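Local atomic coordinates of cellulase (Clostridium cellulovorans, PDB entry 6UI3), a protein that is the family 5 glycoside hydrolase domain of a longer protein, a broad-specificity endoglucanase that probably cleaves cellulose and related plant polysaccharides. Residues E71-I74 / T79-P82; A199-P204 / D250-M255; A223-N228 / K288-T293. One frame throughout, in Å; residues are numbered along the deposited sequence.

In the fold
The chain folds as a TIM barrel, eight parallel strands ringed by helices, tied together here at its loops and outer layer. Interaction 1 closes a short hairpin-like turn between strand 62-65 and helix 82-96. Interaction 2 joins the loop into helix 203-208 to helix 243-261, closing 45 residues that hold strand 217-222; interaction 3 joins the segment after strand 217-222 to helix 280-296, closing 59 that hold helix 243-261 and strand 267-272. Their segments alternate, so they cross, and they touch where F253 packs on Y290 and T293, and where S201 and T252 meet A223 and I225. Interaction 1 stands apart, its centre 37 Å from either of theirs, on the opposite side of the chain's centre.

Interaction 1 (E71-I74 / T79-P82); sequences ENYI and TIDP
Y73 and I80 form a single antiparallel beta bridge, a non-hydrogen-bonded pair flanked by two backbone bonds, D81 N to N72 O (2.9 Å) and I74 N to T79 O (2.8 Å). This pairing pins back on itself the beta-alpha loop that leads from strand 62-65 of the TIM barrel to helix 82-96. I74 fits against both T79 and D81: its CG2 methyl sits 3.5 Å from D81 CA, while chi1 of 68° brings the other branch across T79, where CD1 and T79 CG2 are 3.8 Å apart. The Y73 ring meets I80 at an edge, CE1 lying 4.2 Å from I80 CG1, and its hydroxyl goes on to E126. Both residues also rest on V130, joining the loop to helix 120-137. D81 serves two purposes. Its CG, anti to the backbone N and beside the carbonyl carbon (chi1 -173°), sets the carboxylate at the start of helix 82-96, where OD1 caps A83 N. The other oxygen, OD2, accepts from a water at 2.7 Å, and that same water donates to N72 OD1 at 2.8 Å.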
loop_
_atom_site.group_PDB
_atom_site.type_symbol
_atom_site.label_atom_id
_atom_site.label_comp_id
_atom_site.label_asym_id
_atom_site.label_seq_id
_atom_site.Cartn_x
_atom_site.Cartn_y
_atom_site.Cartn_z
ATOM N N GLU A 71 -2.998 7.744 17.455
ATOM C CA GLU A 71 -2.295 8.612 18.395
ATOM C C GLU A 71 -2.765 10.050 18.269
ATOM O O GLU A 71 -2.268 10.921 18.996
ATOM C CB GLU A 71 -0.774 8.524 18.208
ATOM C CG GLU A 71 -0.243 7.097 18.366
ATOM C CD GLU A 71 1.267 6.955 18.238
ATOM O OE1 GLU A 71 1.895 7.639 17.436
ATOM O OE2 GLU A 71 1.830 6.114 18.959
ATOM N N ASN A 72 -3.735 10.313 17.388
ATOM C CA ASN A 72 -4.227 11.659 17.118
ATOM C C ASN A 72 -5.732 11.782 17.280
ATOM O O ASN A 72 -6.375 12.633 16.640
ATOM C CB ASN A 72 -3.758 12.137 15.754
ATOM C CG ASN A 72 -2.338 12.551 15.787
ATOM O OD1 ASN A 72 -2.028 13.684 16.148
ATOM N ND2 ASN A 72 -1.439 11.630 15.468
ATOM N N TYR A 73 -6.313 10.990 18.164
ATOM C CA TYR A 73 -7.712 11.167 18.534
ATOM C C TYR A 73 -7.806 12.205 19.649
ATOM O O TYR A 73 -7.063 12.151 20.631
ATOM C CB TYR A 73 -8.309 9.853 19.018
ATOM C CG TYR A 73 -8.375 8.712 18.003
ATOM C CD1 TYR A 73 -8.466 8.931 16.633
ATOM C CD2 TYR A 73 -8.385 7.397 18.448
ATOM C CE1 TYR A 73 -8.562 7.859 15.744
ATOM C CE2 TYR A 73 -8.468 6.339 17.568
ATOM C CZ TYR A 73 -8.562 6.574 16.217
ATOM O OH TYR A 73 -8.655 5.549 15.299
ATOM N N ILE A 74 -8.760 13.127 19.518
ATOM C CA ILE A 74 -8.880 14.247 20.456
ATOM C C ILE A 74 -9.954 14.037 21.511
ATOM O O ILE A 74 -10.143 14.906 22.371
ATOM C CB ILE A 74 -9.099 15.573 19.701
ATOM C CG1 ILE A 74 -10.475 15.609 19.026
ATOM C CG2 ILE A 74 -7.971 15.777 18.728
ATOM C CD1 ILE A 74 -10.752 16.899 18.284
ATOM N N THR A 79 -12.378 10.876 17.204
ATOM C CA THR A 79 -12.324 12.106 16.416
ATOM C C THR A 79 -10.873 12.459 16.128
ATOM O O THR A 79 -10.073 12.609 17.052
ATOM C CB THR A 79 -13.001 13.249 17.162
ATOM O OG1 THR A 79 -14.363 12.922 17.432
ATOM C CG2 THR A 79 -12.947 14.544 16.336
ATOM N N ILE A 80 -10.535 12.625 14.859
ATOM C CA ILE A 80 -9.166 12.901 14.446
ATOM C C ILE A 80 -8.866 14.390 14.589
ATOM O O ILE A 80 -9.644 15.243 14.156
ATOM C CB ILE A 80 -8.953 12.417 13.002
ATOM C CG1 ILE A 80 -9.134 10.890 12.922
ATOM C CG2 ILE A 80 -7.592 12.854 12.477
ATOM C CD1 ILE A 80 -9.428 10.359 11.523
ATOM N N ASP A 81 -7.726 14.698 15.163
ATOM C CA ASP A 81 -7.268 16.081 15.272
ATOM C C ASP A 81 -7.222 16.736 13.903
ATOM O O ASP A 81 -6.505 16.243 13.020
ATOM C CB ASP A 81 -5.862 16.041 15.873
ATOM C CG ASP A 81 -5.310 17.411 16.205
ATOM O OD1 ASP A 81 -5.822 18.425 15.699
ATOM O OD2 ASP A 81 -4.320 17.461 16.965
ATOM N N PRO A 82 -7.920 17.853 13.686
ATOM C CA PRO A 82 -7.822 18.547 12.388
ATOM C C PRO A 82 -6.401 18.865 11.959
ATOM O O PRO A 82 -6.117 18.899 10.756
ATOM C CB PRO A 82 -8.676 19.808 12.602
ATOM C CG PRO A 82 -9.737 19.339 13.602
ATOM C CD PRO A 82 -8.944 18.466 14.555
HETATM O O HOH W 1 -3.245 15.256 18.049
#

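Interaction 2 (A199-P204 / D250-M255)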
loop_
_atom_site.group_PDB
_atom_site.type_symbol
_atom_site.label_atom_id
_atom_site.label_comp_id
_atom_site.label_asym_id
_atom_site.label_seq_id
_atom_site.Cartn_x
_atom_site.Cartn_y
_atom_site.Cartn_z
ATOM N N ALA A 199 -2.837 -8.759 3.972
ATOM C CA ALA A 199 -2.543 -8.456 2.567
ATOM C C ALA A 199 -1.718 -9.570 1.925
ATOM O O ALA A 199 -0.923 -9.351 1.010
ATOM C CB ALA A 199 -1.895 -7.078 2.380
ATOM N N SER A 200 -1.898 -10.797 2.393
ATOM C CA SER A 200 -1.094 -11.918 1.940
ATOM C C SER A 200 -1.550 -12.467 0.592
ATOM O O SER A 200 -2.747 -12.531 0.278
ATOM C CB SER A 200 -1.193 -13.046 2.973
ATOM O OG SER A 200 -0.398 -14.152 2.610
ATOM N N SER A 201 -0.567 -12.933 -0.175
ATOM C CA SER A 201 -0.784 -13.681 -1.401
ATOM C C SER A 201 -0.753 -15.190 -1.201
ATOM O O SER A 201 -0.881 -15.929 -2.184
ATOM C CB SER A 201 0.244 -13.275 -2.466
ATOM O OG SER A 201 1.558 -13.654 -2.100
ATOM N N ASP A 202 -0.570 -15.684 0.023
ATOM C CA ASP A 202 -0.643 -17.126 0.225
ATOM C C ASP A 202 -2.059 -17.587 -0.105
ATOM O O ASP A 202 -3.040 -16.921 0.236
ATOM C CB ASP A 202 -0.321 -17.532 1.671
ATOM C CG ASP A 202 1.062 -17.106 2.132
ATOM O OD1 ASP A 202 2.020 -17.266 1.353
ATOM O OD2 ASP A 202 1.179 -16.652 3.301
ATOM N N TYR A 203 -2.158 -18.766 -0.717
ATOM C CA TYR A 203 -3.438 -19.200 -1.261
ATOM C C TYR A 203 -4.574 -19.226 -0.239
ATOM O O TYR A 203 -5.687 -18.812 -0.596
ATOM C CB TYR A 203 -3.326 -20.534 -2.024
ATOM C CG TYR A 203 -4.613 -20.789 -2.750
ATOM C CD1 TYR A 203 -4.956 -20.027 -3.855
ATOM C CD2 TYR A 203 -5.529 -21.719 -2.285
ATOM C CE1 TYR A 203 -6.159 -20.201 -4.495
ATOM C CE2 TYR A 203 -6.751 -21.894 -2.920
ATOM C CZ TYR A 203 -7.046 -21.133 -4.030
ATOM O OH TYR A 203 -8.241 -21.264 -4.683
ATOM N N PRO A 204 -4.392 -19.671 1.005
ATOM C CA PRO A 204 -5.555 -19.701 1.910
ATOM C C PRO A 204 -6.181 -18.341 2.155
ATOM O O PRO A 204 -7.409 -18.216 2.279
ATOM C CB PRO A 204 -4.996 -20.331 3.188
ATOM C CG PRO A 204 -3.878 -21.181 2.709
ATOM C CD PRO A 204 -3.234 -20.373 1.595
ATOM N N ASP A 250 6.316 -16.386 -10.123
ATOM C CA ASP A 250 5.460 -16.608 -11.282
ATOM C C ASP A 250 4.191 -17.369 -10.901
ATOM O O ASP A 250 3.090 -17.015 -11.342
ATOM C CB ASP A 250 6.234 -17.355 -12.367
ATOM C CG ASP A 250 5.461 -17.441 -13.644
ATOM O OD1 ASP A 250 5.439 -16.430 -14.366
ATOM O OD2 ASP A 250 4.835 -18.479 -13.927
ATOM N N LYS A 251 4.327 -18.414 -10.076
ATOM C CA LYS A 251 3.164 -19.187 -9.647
ATOM C C LYS A 251 2.186 -18.313 -8.881
ATOM O O LYS A 251 0.967 -18.372 -9.099
ATOM C CB LYS A 251 3.626 -20.369 -8.791
ATOM C CG LYS A 251 2.504 -21.269 -8.230
ATOM C CD LYS A 251 3.065 -22.476 -7.498
ATOM C CE LYS A 251 3.613 -22.098 -6.138
ATOM N NZ LYS A 251 4.390 -23.235 -5.541
ATOM N N THR A 252 2.707 -17.483 -7.982
ATOM C CA THR A 252 1.849 -16.624 -7.174
ATOM C C THR A 252 1.077 -15.664 -8.059
ATOM O O THR A 252 -0.129 -15.475 -7.886
ATOM C CB THR A 252 2.686 -15.851 -6.149
ATOM O OG1 THR A 252 3.335 -16.753 -5.249
ATOM C CG2 THR A 252 1.838 -14.899 -5.317
ATOM N N PHE A 253 1.758 -15.045 -9.027
ATOM C CA PHE A 253 1.098 -14.054 -9.873
ATOM C C PHE A 253 0.088 -14.698 -10.814
ATOM O O PHE A 253 -0.995 -14.144 -11.041
ATOM C CB PHE A 253 2.124 -13.192 -10.624
ATOM C CG PHE A 253 2.608 -12.020 -9.813
ATOM C CD1 PHE A 253 3.755 -12.130 -9.050
ATOM C CD2 PHE A 253 1.876 -10.839 -9.766
ATOM C CE1 PHE A 253 4.190 -11.088 -8.272
ATOM C CE2 PHE A 253 2.297 -9.788 -8.973
ATOM C CZ PHE A 253 3.464 -9.913 -8.233
ATOM N N ARG A 254 0.411 -15.869 -11.370
ATOM C CA ARG A 254 -0.587 -16.573 -12.166
ATOM C C ARG A 254 -1.832 -16.891 -11.333
ATOM O O ARG A 254 -2.956 -16.831 -11.837
ATOM C CB ARG A 254 0.006 -17.856 -12.749
ATOM C CG ARG A 254 0.999 -17.653 -13.881
ATOM C CD ARG A 254 1.484 -18.962 -14.429
ATOM N NE ARG A 254 2.516 -18.833 -15.463
ATOM C CZ ARG A 254 2.274 -18.763 -16.760
ATOM N NH1 ARG A 254 1.040 -18.762 -17.217
ATOM N NH2 ARG A 254 3.285 -18.680 -17.601
ATOM N N MET A 255 -1.641 -17.263 -10.066
ATOM C CA MET A 255 -2.776 -17.574 -9.202
ATOM C C MET A 255 -3.605 -16.326 -8.906
ATOM O O MET A 255 -4.843 -16.387 -8.928
ATOM C CB MET A 255 -2.249 -18.259 -7.942
ATOM C CG MET A 255 -3.290 -18.547 -6.873
ATOM S SD MET A 255 -3.639 -17.133 -5.833
ATOM C CE MET A 255 -2.068 -16.939 -4.997
HETATM O O HOH W 2 2.976 -16.011 -2.318
#
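The side chain of M255 reaches from helix 243-261 to the rim of the Y203 ring at the start of helix 203-208, a Met-aromatic contact between two helices of the outer layer of the TIM barrel. The sulfur lies at the ring edge, 87° off the ring normal, with SD 3.7 Å from Y203 CD1. The CG methylene of M255 follows it, 3.8 Å from the same CD1, so a length of the side chain, and not the sulfur alone, runs past this corner of the tyrosine. Bends at chi2 (-82°) and chi3 (-66°) swing the terminal methyl back toward the backbone carbonyl of S201. Y203 and M255 each adopt two conformations in the crystal, and this geometry describes one of them.

Deeper in the contact the pairing is smaller and more polar. S201 and T252 point at each other, and the T252 methyl takes the near position, with CG2 3.5 Å from S201 OG. The two hydroxyls do not bond directly. A water joins them instead, 2.8 Å from S201 OG and donating to T252 OG1 at 3.0 Å, while T252 OG1 is also bonded to F248 O one helical turn earlier. The loop that presents S201 is itself shaped by an ST turn, in which S200 OG accepts from D202 N.

No direct hydrogen bond spans the segments. Cohesion rests on dispersion, on the sulfur facing the ring's hydrogen-bearing rim, and on a single water. The apolar touch of M255 on Y203 lacks a direct hydrogen bond to fix it, which may be why both side chains have a second conformation, whereas the S201 and T252 end is held by the water.

Interaction 3 (A223-N228 / K288-T293)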
loop_
_atom_site.group_PDB
_atom_site.type_symbol
_atom_site.label_atom_id
_atom_site.label_comp_id
_atom_site.label_asym_id
_atom_site.label_seq_id
_atom_site.Cartn_x
_atom_site.Cartn_y
_atom_site.Cartn_z
ATOM N N ALA A 223 3.592 -8.479 -1.152
ATOM C CA ALA A 223 4.241 -9.747 -1.526
ATOM C C ALA A 223 5.760 -9.571 -1.608
ATOM O O ALA A 223 6.344 -9.353 -2.678
ATOM C CB ALA A 223 3.644 -10.310 -2.821
ATOM N N TYR A 224 6.396 -9.670 -0.445
ATOM C CA TYR A 224 7.854 -9.687 -0.357
ATOM C C TYR A 224 8.266 -11.153 -0.457
ATOM O O TYR A 224 8.520 -11.837 0.537
ATOM C CB TYR A 224 8.300 -9.088 0.958
ATOM C CG TYR A 224 7.854 -7.676 1.279
ATOM C CD1 TYR A 224 8.713 -6.606 1.104
ATOM C CD2 TYR A 224 6.608 -7.429 1.829
ATOM C CE1 TYR A 224 8.339 -5.319 1.456
ATOM C CE2 TYR A 224 6.216 -6.137 2.186
ATOM C CZ TYR A 224 7.092 -5.082 2.006
ATOM O OH TYR A 224 6.757 -3.805 2.392
ATOM N N ILE A 225 8.303 -11.647 -1.688
ATOM C CA ILE A 225 8.378 -13.086 -1.924
ATOM C C ILE A 225 9.490 -13.429 -2.902
ATOM O O ILE A 225 9.767 -12.643 -3.822
ATOM C CB ILE A 225 7.033 -13.653 -2.431
ATOM C CG1 ILE A 225 6.576 -12.975 -3.723
ATOM C CG2 ILE A 225 5.970 -13.560 -1.316
ATOM C CD1 ILE A 225 5.400 -13.700 -4.392
ATOM N N PRO A 226 10.149 -14.582 -2.738
ATOM C CA PRO A 226 10.055 -15.463 -1.574
ATOM C C PRO A 226 10.644 -14.776 -0.342
ATOM O O PRO A 226 11.607 -14.021 -0.438
ATOM C CB PRO A 226 10.853 -16.709 -1.990
ATOM C CG PRO A 226 11.731 -16.261 -3.073
ATOM C CD PRO A 226 11.161 -15.037 -3.703
ATOM N N TYR A 227 10.047 -15.029 0.818
ATOM C CA TYR A 227 10.393 -14.303 2.033
ATOM C C TYR A 227 11.874 -14.395 2.385
ATOM O O TYR A 227 12.490 -13.393 2.768
ATOM C CB TYR A 227 9.542 -14.831 3.198
ATOM C CG TYR A 227 9.980 -14.313 4.539
ATOM C CD1 TYR A 227 9.717 -13.007 4.910
ATOM C CD2 TYR A 227 10.669 -15.120 5.430
ATOM C CE1 TYR A 227 10.140 -12.517 6.137
ATOM C CE2 TYR A 227 11.089 -14.636 6.653
ATOM C CZ TYR A 227 10.821 -13.339 6.990
ATOM O OH TYR A 227 11.250 -12.868 8.220
ATOM N N ASN A 228 12.463 -15.591 2.330
ATOM C CA ASN A 228 13.821 -15.732 2.857
ATOM C C ASN A 228 14.832 -14.906 2.082
ATOM O O ASN A 228 15.818 -14.442 2.663
ATOM C CB ASN A 228 14.229 -17.202 2.912
ATOM C CG ASN A 228 13.583 -17.938 4.056
ATOM O OD1 ASN A 228 13.238 -17.352 5.082
ATOM N ND2 ASN A 228 13.443 -19.245 3.898
ATOM N N LYS A 288 13.567 -6.580 -11.769
ATOM C CA LYS A 288 13.156 -6.665 -13.166
ATOM C C LYS A 288 12.164 -7.807 -13.367
ATOM O O LYS A 288 11.098 -7.634 -13.966
ATOM C CB LYS A 288 14.402 -6.868 -14.035
ATOM C CG LYS A 288 14.128 -7.204 -15.489
ATOM C CD LYS A 288 13.529 -6.035 -16.226
ATOM C CE LYS A 288 13.109 -6.425 -17.645
ATOM N NZ LYS A 288 14.228 -6.909 -18.491
ATOM N N PHE A 289 12.510 -8.996 -12.864
ATOM C CA PHE A 289 11.636 -10.152 -13.023
ATOM C C PHE A 289 10.286 -9.911 -12.367
ATOM O O PHE A 289 9.233 -10.215 -12.938
ATOM C CB PHE A 289 12.285 -11.402 -12.417
ATOM C CG PHE A 289 11.474 -12.633 -12.618
ATOM C CD1 PHE A 289 11.634 -13.397 -13.749
ATOM C CD2 PHE A 289 10.501 -12.999 -11.715
ATOM C CE1 PHE A 289 10.853 -14.523 -13.968
ATOM C CE2 PHE A 289 9.736 -14.130 -11.914
ATOM C CZ PHE A 289 9.901 -14.878 -13.034
ATOM N N TYR A 290 10.310 -9.405 -11.136
ATOM C CA TYR A 290 9.092 -9.199 -10.360
ATOM C C TYR A 290 8.157 -8.234 -11.068
ATOM O O TYR A 290 6.977 -8.534 -11.284
ATOM C CB TYR A 290 9.486 -8.663 -8.978
ATOM C CG TYR A 290 8.393 -8.657 -7.945
ATOM C CD1 TYR A 290 7.320 -7.772 -8.032
ATOM C CD2 TYR A 290 8.439 -9.523 -6.871
ATOM C CE1 TYR A 290 6.313 -7.769 -7.085
ATOM C CE2 TYR A 290 7.427 -9.523 -5.916
ATOM C CZ TYR A 290 6.373 -8.630 -6.026
ATOM O OH TYR A 290 5.352 -8.592 -5.085
ATOM N N VAL A 291 8.664 -7.062 -11.442
ATOM C CA VAL A 291 7.803 -6.071 -12.072
ATOM C C VAL A 291 7.336 -6.559 -13.437
ATOM O O VAL A 291 6.188 -6.321 -13.827
ATOM C CB VAL A 291 8.470 -4.684 -12.112
ATOM C CG1 VAL A 291 7.598 -3.679 -12.846
ATOM C CG2 VAL A 291 8.734 -4.201 -10.694
ATOM N N SER A 292 8.205 -7.227 -14.203
ATOM C CA SER A 292 7.767 -7.761 -15.489
ATOM C C SER A 292 6.610 -8.737 -15.317
ATOM O O SER A 292 5.626 -8.694 -16.071
ATOM C CB SER A 292 8.927 -8.448 -16.197
ATOM O OG SER A 292 8.469 -9.079 -17.381
ATOM N N THR A 293 6.718 -9.639 -14.350
ATOM C CA THR A 293 5.678 -10.633 -14.119
ATOM C C THR A 293 4.379 -9.966 -13.692
ATOM O O THR A 293 3.303 -10.291 -14.206
ATOM C CB THR A 293 6.162 -11.640 -13.062
ATOM O OG1 THR A 293 7.374 -12.259 -13.506
ATOM C CG2 THR A 293 5.124 -12.729 -12.840
#
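The Y290 ring presents its hydroxyl edge to A223, whose carbonyl oxygen lies close to the ring plane. Three aromatic neighbours pack on the same ring: F272 stacks, F253 comes edge-to-face, and F286 meets it with the planes at about 35°. The second flat group, the F289 ring, carries T293 OG1 over one face, 3.4 Å above the plane and offset toward the rim; that hydroxyl donates to F289 O, one turn back, a pair internal to helix 280-296. Chi1 of Y290 (-168°) puts the ring anti to the backbone N and sends it from the helix toward the segment that follows strand 217-222. There Y290 OH donates to A223 O at 2.7 Å, arriving in the carbonyl plane on a lone pair. The A223 methyl lies beside this bond, with CB 3.3 Å from the same OH. I225 adds an apolar touch at about a right angle, its CG1 4.2 Å from Y290 CE2. Between A223 and I225, Y224 centres an inverse gamma turn, and a cis peptide bond follows I225. The buried phenol thus finds its acceptor in a backbone carbonyl just past a strand end, within the helix-to-barrel packing that characterises the TIM-barrel fold of family 5 glycoside hydrolases.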